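A rubisco-like protein (Burkholderia fungorum, PDB 3NWR) is of unknown specific function but is a RuBisCO-like protein, possibly a lyase, with a TIM-barrel catalytic domain. Local coordinates at residues Asp13-Pro27 and Pro86-Leu100. Residues are numbered along the deposited sequence; the frame is centred on the assembly and turned at random.
Sequences DTLEADYLIETPLDP and PGPWRRARITLSFPL. With SO4 (sulfate ion), chain D.
P27 CD sits over the centre of one face of the R90 guanidinium, 3.3 Å from R90 CZ. A bend at chi3 (67°) turns the head group toward P27, with R90 CD passing L25 O. Waters in the guanidinium plane link its NH1 to P24 O and D26 OD1, while E66 forms a salt bridge with NH2; D26 itself caps the next helix through R29 N.

Y19 and I94 face each other in the middle of the ladder as a hydrogen-bonded antiparallel pair, Y19 N to I94 O and I94 N to Y19 O both 2.8 Å. On the face they share with L15, L96 and F98, Y19 CB rests on I94 CG1 at 3.8 Å; the Y19 and L96 side chains cross at about a right angle, with Y19 CE2 3.8 Å from L96 CD1, and the hydroxyl hydrogen-bonds to V114 O of helix 107-114. That helix packs on this largely apolar face of the four-stranded sheet in the RuBisCO-type N-terminal domain, where the two strands are the central pair.

The reverse face is more polar around D18. D18 OD1 takes the T95 hydroxyl at 2.6 Å from above the carboxylate plane, and OD2 pairs with R93 NH2 at 3.0 Å, the carboxylate and guanidinium planes 75° apart. With R133 also bridging to OD1, the buried D18 carboxylate is gripped at both oxygens, which should favour its ionised form.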
loop_
_atom_site.group_PDB
_atom_site.type_symbol
_atom_site.label_atom_id
_atom_site.label_comp_id
_atom_site.label_asym_id
_atom_site.label_seq_id
_atom_site.Cartn_x
_atom_site.Cartn_y
_atom_site.Cartn_z
ATOM N N ASP A 13 -6.922 9.957 25.221
ATOM C CA ASP A 13 -7.974 9.107 24.665
ATOM C C ASP A 13 -8.190 9.363 23.174
ATOM O O ASP A 13 -9.136 8.840 22.575
ATOM C CB ASP A 13 -9.293 9.303 25.428
ATOM C CG ASP A 13 -9.191 8.887 26.886
ATOM O OD1 ASP A 13 -9.732 9.609 27.752
ATOM O OD2 ASP A 13 -8.566 7.843 27.166
ATOM N N THR A 14 -7.317 10.171 22.579
ATOM C CA THR A 14 -7.433 10.489 21.156
ATOM C C THR A 14 -6.082 10.430 20.465
ATOM O O THR A 14 -5.042 10.428 21.109
ATOM C CB THR A 14 -7.991 11.906 20.916
ATOM O OG1 THR A 14 -7.047 12.880 21.385
ATOM C CG2 THR A 14 -9.318 12.100 21.622
ATOM N N LEU A 15 -6.113 10.372 19.140
ATOM C CA LEU A 15 -4.941 10.711 18.350
ATOM C C LEU A 15 -5.342 11.833 17.398
ATOM O O LEU A 15 -6.530 12.095 17.189
ATOM C CB LEU A 15 -4.396 9.493 17.589
ATOM C CG LEU A 15 -5.332 8.852 16.562
ATOM C CD1 LEU A 15 -5.334 9.616 15.232
ATOM C CD2 LEU A 15 -4.929 7.395 16.350
ATOM N N GLU A 16 -4.354 12.504 16.828
ATOM C CA GLU A 16 -4.625 13.562 15.872
ATOM C C GLU A 16 -3.969 13.293 14.523
ATOM O O GLU A 16 -2.889 12.706 14.442
ATOM C CB GLU A 16 -4.187 14.912 16.423
ATOM C CG GLU A 16 -5.008 15.316 17.634
ATOM C CD GLU A 16 -4.569 16.627 18.239
ATOM O OE1 GLU A 16 -3.666 17.289 17.675
ATOM O OE2 GLU A 16 -5.140 16.992 19.287
ATOM N N ALA A 17 -4.644 13.735 13.469
ATOM C CA ALA A 17 -4.142 13.574 12.115
ATOM C C ALA A 17 -4.306 14.892 11.373
ATOM O O ALA A 17 -5.386 15.479 11.390
ATOM C CB ALA A 17 -4.907 12.463 11.408
ATOM N N ASP A 18 -3.237 15.350 10.727
ATOM C CA ASP A 18 -3.271 16.594 9.955
ATOM C C ASP A 18 -3.358 16.265 8.472
ATOM O O ASP A 18 -2.673 15.351 8.000
ATOM C CB ASP A 18 -1.998 17.419 10.186
ATOM C CG ASP A 18 -1.903 17.995 11.590
ATOM O OD1 ASP A 18 -2.881 17.911 12.356
ATOM O OD2 ASP A 18 -0.833 18.545 11.914
ATOM N N TYR A 19 -4.180 17.015 7.738
ATOM C CA TYR A 19 -4.337 16.839 6.295
ATOM C C TYR A 19 -4.210 18.148 5.552
ATOM O O TYR A 19 -4.440 19.220 6.112
ATOM C CB TYR A 19 -5.716 16.265 5.955
ATOM C CG TYR A 19 -6.029 14.966 6.636
ATOM C CD1 TYR A 19 -5.860 13.758 5.973
ATOM C CD2 TYR A 19 -6.501 14.947 7.938
ATOM C CE1 TYR A 19 -6.154 12.559 6.605
ATOM C CE2 TYR A 19 -6.795 13.755 8.574
ATOM C CZ TYR A 19 -6.607 12.570 7.905
ATOM O OH TYR A 19 -6.890 11.385 8.541
ATOM N N LEU A 20 -3.841 18.044 4.279
ATOM C CA LEU A 20 -4.033 19.128 3.327
ATOM C C LEU A 20 -5.171 18.697 2.423
ATOM O O LEU A 20 -5.092 17.645 1.784
ATOM C CB LEU A 20 -2.759 19.348 2.501
ATOM C CG LEU A 20 -2.922 20.180 1.225
ATOM C CD1 LEU A 20 -3.202 21.633 1.568
ATOM C CD2 LEU A 20 -1.676 20.065 0.351
ATOM N N ILE A 21 -6.246 19.482 2.367
ATOM C CA ILE A 21 -7.350 19.135 1.490
ATOM C C ILE A 21 -7.580 20.217 0.447
ATOM O O ILE A 21 -7.161 21.363 0.619
ATOM C CB ILE A 21 -8.659 18.866 2.257
ATOM C CG1 ILE A 21 -9.163 20.142 2.943
ATOM C CG2 ILE A 21 -8.452 17.740 3.257
ATOM C CD1 ILE A 21 -10.599 20.019 3.453
ATOM N N GLU A 22 -8.200 19.821 -0.655
ATOM C CA GLU A 22 -8.528 20.741 -1.735
ATOM C C GLU A 22 -9.945 20.436 -2.184
ATOM O O GLU A 22 -10.306 19.277 -2.388
ATOM C CB GLU A 22 -7.554 20.556 -2.894
ATOM C CG GLU A 22 -7.770 21.506 -4.068
ATOM C CD GLU A 22 -6.910 21.120 -5.257
ATOM O OE1 GLU A 22 -5.664 21.187 -5.131
ATOM O OE2 GLU A 22 -7.485 20.731 -6.294
ATOM N N THR A 23 -10.759 21.479 -2.336
ATOM C CA THR A 23 -12.167 21.297 -2.661
ATOM C C THR A 23 -12.740 22.615 -3.168
ATOM O O THR A 23 -12.335 23.681 -2.707
ATOM C CB THR A 23 -12.977 20.835 -1.421
ATOM O OG1 THR A 23 -14.363 20.711 -1.758
ATOM C CG2 THR A 23 -12.813 21.827 -0.255
ATOM N N PRO A 24 -13.668 22.549 -4.135
ATOM C CA PRO A 24 -14.328 23.789 -4.553
ATOM C C PRO A 24 -15.454 24.128 -3.583
ATOM O O PRO A 24 -16.042 25.211 -3.671
ATOM C CB PRO A 24 -14.900 23.425 -5.916
ATOM C CG PRO A 24 -15.222 21.971 -5.802
ATOM C CD PRO A 24 -14.151 21.382 -4.896
ATOM N N LEU A 25 -15.753 23.203 -2.671
ATOM C CA LEU A 25 -16.795 23.402 -1.674
ATOM C C LEU A 25 -16.213 24.081 -0.434
ATOM O O LEU A 25 -15.052 24.497 -0.429
ATOM C CB LEU A 25 -17.454 22.061 -1.312
ATOM C CG LEU A 25 -17.865 21.181 -2.499
ATOM C CD1 LEU A 25 -18.481 19.873 -2.022
ATOM C CD2 LEU A 25 -18.818 21.919 -3.441
ATOM N N ASP A 26 -17.018 24.200 0.615
ATOM C CA ASP A 26 -16.562 24.804 1.863
ATOM C C ASP A 26 -15.603 23.874 2.605
ATOM O O ASP A 26 -15.992 22.770 2.982
ATOM C CB ASP A 26 -17.758 25.103 2.764
ATOM C CG ASP A 26 -17.349 25.724 4.078
ATOM O OD1 ASP A 26 -16.896 26.886 4.059
ATOM O OD2 ASP A 26 -17.475 25.050 5.126
ATOM N N PRO A 27 -14.349 24.310 2.811
ATOM C CA PRO A 27 -13.369 23.432 3.473
ATOM C C PRO A 27 -13.822 22.916 4.837
ATOM O O PRO A 27 -13.604 21.744 5.139
ATOM C CB PRO A 27 -12.136 24.325 3.616
ATOM C CG PRO A 27 -12.230 25.258 2.429
ATOM C CD PRO A 27 -13.717 25.528 2.268
ATOM N N PRO A 86 -18.303 25.066 -9.789
ATOM C CA PRO A 86 -17.305 26.029 -10.259
ATOM C C PRO A 86 -16.112 26.125 -9.315
ATOM O O PRO A 86 -16.235 25.817 -8.127
ATOM C CB PRO A 86 -18.075 27.349 -10.251
ATOM C CG PRO A 86 -19.043 27.190 -9.128
ATOM C CD PRO A 86 -19.424 25.727 -9.096
ATOM N N GLY A 87 -14.971 26.547 -9.847
ATOM C CA GLY A 87 -13.817 26.843 -9.021
ATOM C C GLY A 87 -14.078 28.124 -8.254
ATOM O O GLY A 87 -15.195 28.647 -8.283
ATOM N N PRO A 88 -13.055 28.645 -7.563
ATOM C CA PRO A 88 -11.697 28.097 -7.497
ATOM C C PRO A 88 -11.651 26.849 -6.621
ATOM O O PRO A 88 -12.643 26.504 -5.981
ATOM C CB PRO A 88 -10.895 29.219 -6.822
ATOM C CG PRO A 88 -11.793 30.422 -6.821
ATOM C CD PRO A 88 -13.179 29.894 -6.796
ATOM N N TRP A 89 -10.502 26.187 -6.599
ATOM C CA TRP A 89 -10.344 24.987 -5.787
ATOM C C TRP A 89 -9.614 25.321 -4.501
ATOM O O TRP A 89 -8.388 25.436 -4.460
ATOM C CB TRP A 89 -9.687 23.872 -6.605
ATOM C CG TRP A 89 -10.659 23.385 -7.610
ATOM C CD1 TRP A 89 -11.512 22.329 -7.481
ATOM C CD2 TRP A 89 -10.959 23.993 -8.871
ATOM N NE1 TRP A 89 -12.306 22.222 -8.597
ATOM C CE2 TRP A 89 -11.981 23.230 -9.467
ATOM C CE3 TRP A 89 -10.446 25.097 -9.561
ATOM C CZ2 TRP A 89 -12.503 23.533 -10.723
ATOM C CZ3 TRP A 89 -10.968 25.397 -10.809
ATOM C CH2 TRP A 89 -11.985 24.618 -11.374
ATOM N N ARG A 90 -10.405 25.529 -3.457
ATOM C CA ARG A 90 -9.897 26.005 -2.194
ATOM C C ARG A 90 -9.003 24.969 -1.524
ATOM O O ARG A 90 -9.199 23.765 -1.689
ATOM C CB ARG A 90 -11.059 26.414 -1.290
ATOM C CG ARG A 90 -11.975 27.449 -1.956
ATOM C CD ARG A 90 -13.295 27.618 -1.214
ATOM N NE ARG A 90 -13.094 28.208 0.103
ATOM C CZ ARG A 90 -14.081 28.541 0.929
ATOM N NH1 ARG A 90 -15.343 28.331 0.578
ATOM N NH2 ARG A 90 -13.802 29.071 2.110
ATOM N N ARG A 91 -8.024 25.448 -0.773
ATOM C CA ARG A 91 -7.104 24.568 -0.073
ATOM C C ARG A 91 -7.091 24.895 1.407
ATOM O O ARG A 91 -7.215 26.054 1.798
ATOM C CB ARG A 91 -5.701 24.688 -0.664
ATOM C CG ARG A 91 -5.598 24.086 -2.063
ATOM C CD ARG A 91 -4.313 24.480 -2.766
ATOM N NE ARG A 91 -3.129 23.960 -2.096
ATOM C CZ ARG A 91 -2.268 24.705 -1.406
ATOM N NH1 ARG A 91 -2.459 26.012 -1.284
ATOM N NH2 ARG A 91 -1.217 24.143 -0.830
ATOM N N ALA A 92 -6.955 23.868 2.236
ATOM C CA ALA A 92 -6.873 24.084 3.669
ATOM C C ALA A 92 -6.060 23.006 4.361
ATOM O O ALA A 92 -6.057 21.849 3.931
ATOM C CB ALA A 92 -8.264 24.153 4.279
ATOM N N ARG A 93 -5.365 23.398 5.425
ATOM C CA ARG A 93 -4.752 22.441 6.337
ATOM C C ARG A 93 -5.746 22.197 7.453
ATOM O O ARG A 93 -6.292 23.147 8.017
ATOM C CB ARG A 93 -3.439 22.974 6.926
ATOM C CG ARG A 93 -2.686 21.914 7.738
ATOM C CD ARG A 93 -1.391 22.420 8.362
ATOM N NE ARG A 93 -0.776 21.384 9.193
ATOM C CZ ARG A 93 0.352 20.747 8.892
ATOM N NH1 ARG A 93 1.014 21.052 7.784
ATOM N NH2 ARG A 93 0.828 19.813 9.710
ATOM N N ILE A 94 -6.002 20.933 7.767
ATOM C CA ILE A 94 -6.963 20.619 8.814
ATOM C C ILE A 94 -6.373 19.621 9.796
ATOM O O ILE A 94 -5.440 18.889 9.468
ATOM C CB ILE A 94 -8.274 20.064 8.240
ATOM C CG1 ILE A 94 -8.050 18.676 7.632
ATOM C CG2 ILE A 94 -8.865 21.040 7.212
ATOM C CD1 ILE A 94 -9.326 17.991 7.216
ATOM N N THR A 95 -6.904 19.614 11.013
ATOM C CA THR A 95 -6.531 18.605 11.990
ATOM C C THR A 95 -7.787 17.896 12.445
ATOM O O THR A 95 -8.762 18.549 12.834
ATOM C CB THR A 95 -5.842 19.222 13.226
ATOM O OG1 THR A 95 -4.606 19.830 12.840
ATOM C CG2 THR A 95 -5.568 18.148 14.270
ATOM N N LEU A 96 -7.773 16.564 12.381
ATOM C CA LEU A 96 -8.855 15.753 12.926
ATOM C C LEU A 96 -8.424 15.085 14.225
ATOM O O LEU A 96 -7.264 14.709 14.388
ATOM C CB LEU A 96 -9.307 14.678 11.932
ATOM C CG LEU A 96 -9.802 15.171 10.577
ATOM C CD1 LEU A 96 -10.350 13.994 9.769
ATOM C CD2 LEU A 96 -10.854 16.241 10.751
ATOM N N SER A 97 -9.373 14.943 15.146
ATOM C CA SER A 97 -9.152 14.221 16.392
ATOM C C SER A 97 -9.994 12.952 16.384
ATOM O O SER A 97 -11.208 13.016 16.198
ATOM C CB SER A 97 -9.547 15.097 17.586
ATOM O OG SER A 97 -9.346 14.420 18.817
ATOM N N PHE A 98 -9.345 11.803 16.567
ATOM C CA PHE A 98 -10.013 10.503 16.527
ATOM C C PHE A 98 -10.014 9.843 17.898
ATOM O O PHE A 98 -8.970 9.773 18.541
ATOM C CB PHE A 98 -9.275 9.563 15.568
ATOM C CG PHE A 98 -9.524 9.849 14.112
ATOM C CD1 PHE A 98 -8.644 10.633 13.379
ATOM C CD2 PHE A 98 -10.629 9.305 13.472
ATOM C CE1 PHE A 98 -8.877 10.879 12.032
ATOM C CE2 PHE A 98 -10.869 9.556 12.123
ATOM C CZ PHE A 98 -9.998 10.343 11.410
ATOM N N PRO A 99 -11.175 9.335 18.344
ATOM C CA PRO A 99 -11.203 8.591 19.608
ATOM C C PRO A 99 -10.525 7.229 19.477
ATOM O O PRO A 99 -10.889 6.431 18.609
ATOM C CB PRO A 99 -12.704 8.400 19.884
ATOM C CG PRO A 99 -13.414 9.310 18.946
ATOM C CD PRO A 99 -12.516 9.481 17.757
ATOM N N LEU A 100 -9.554 6.962 20.343
ATOM C CA LEU A 100 -8.805 5.709 20.284
ATOM C C LEU A 100 -9.691 4.486 20.469
ATOM O O LEU A 100 -9.411 3.412 19.933
ATOM C CB LEU A 100 -7.694 5.704 21.331
ATOM C CG LEU A 100 -6.651 6.800 21.150
ATOM C CD1 LEU A 100 -5.550 6.702 22.211
ATOM C CD2 LEU A 100 -6.046 6.749 19.748
HETATM S S SO4 D . -20.749 23.884 0.253
HETATM O O1 SO4 D . -21.593 22.892 -0.408
HETATM O O2 SO4 D . -20.098 24.720 -0.751
HETATM O O3 SO4 D . -19.742 23.217 1.065
HETATM O O4 SO4 D . -21.583 24.717 1.116
HETATM O O HOH W 1 -7.311 15.408 20.377
HETATM O O HOH W 2 -16.730 27.286 -1.929
HETATM O O HOH W 3 -15.212 27.316 -5.160
HETATM O O HOH W 4 -15.500 30.070 4.154
HETATM O O HOH W 5 -17.835 28.584 1.932
#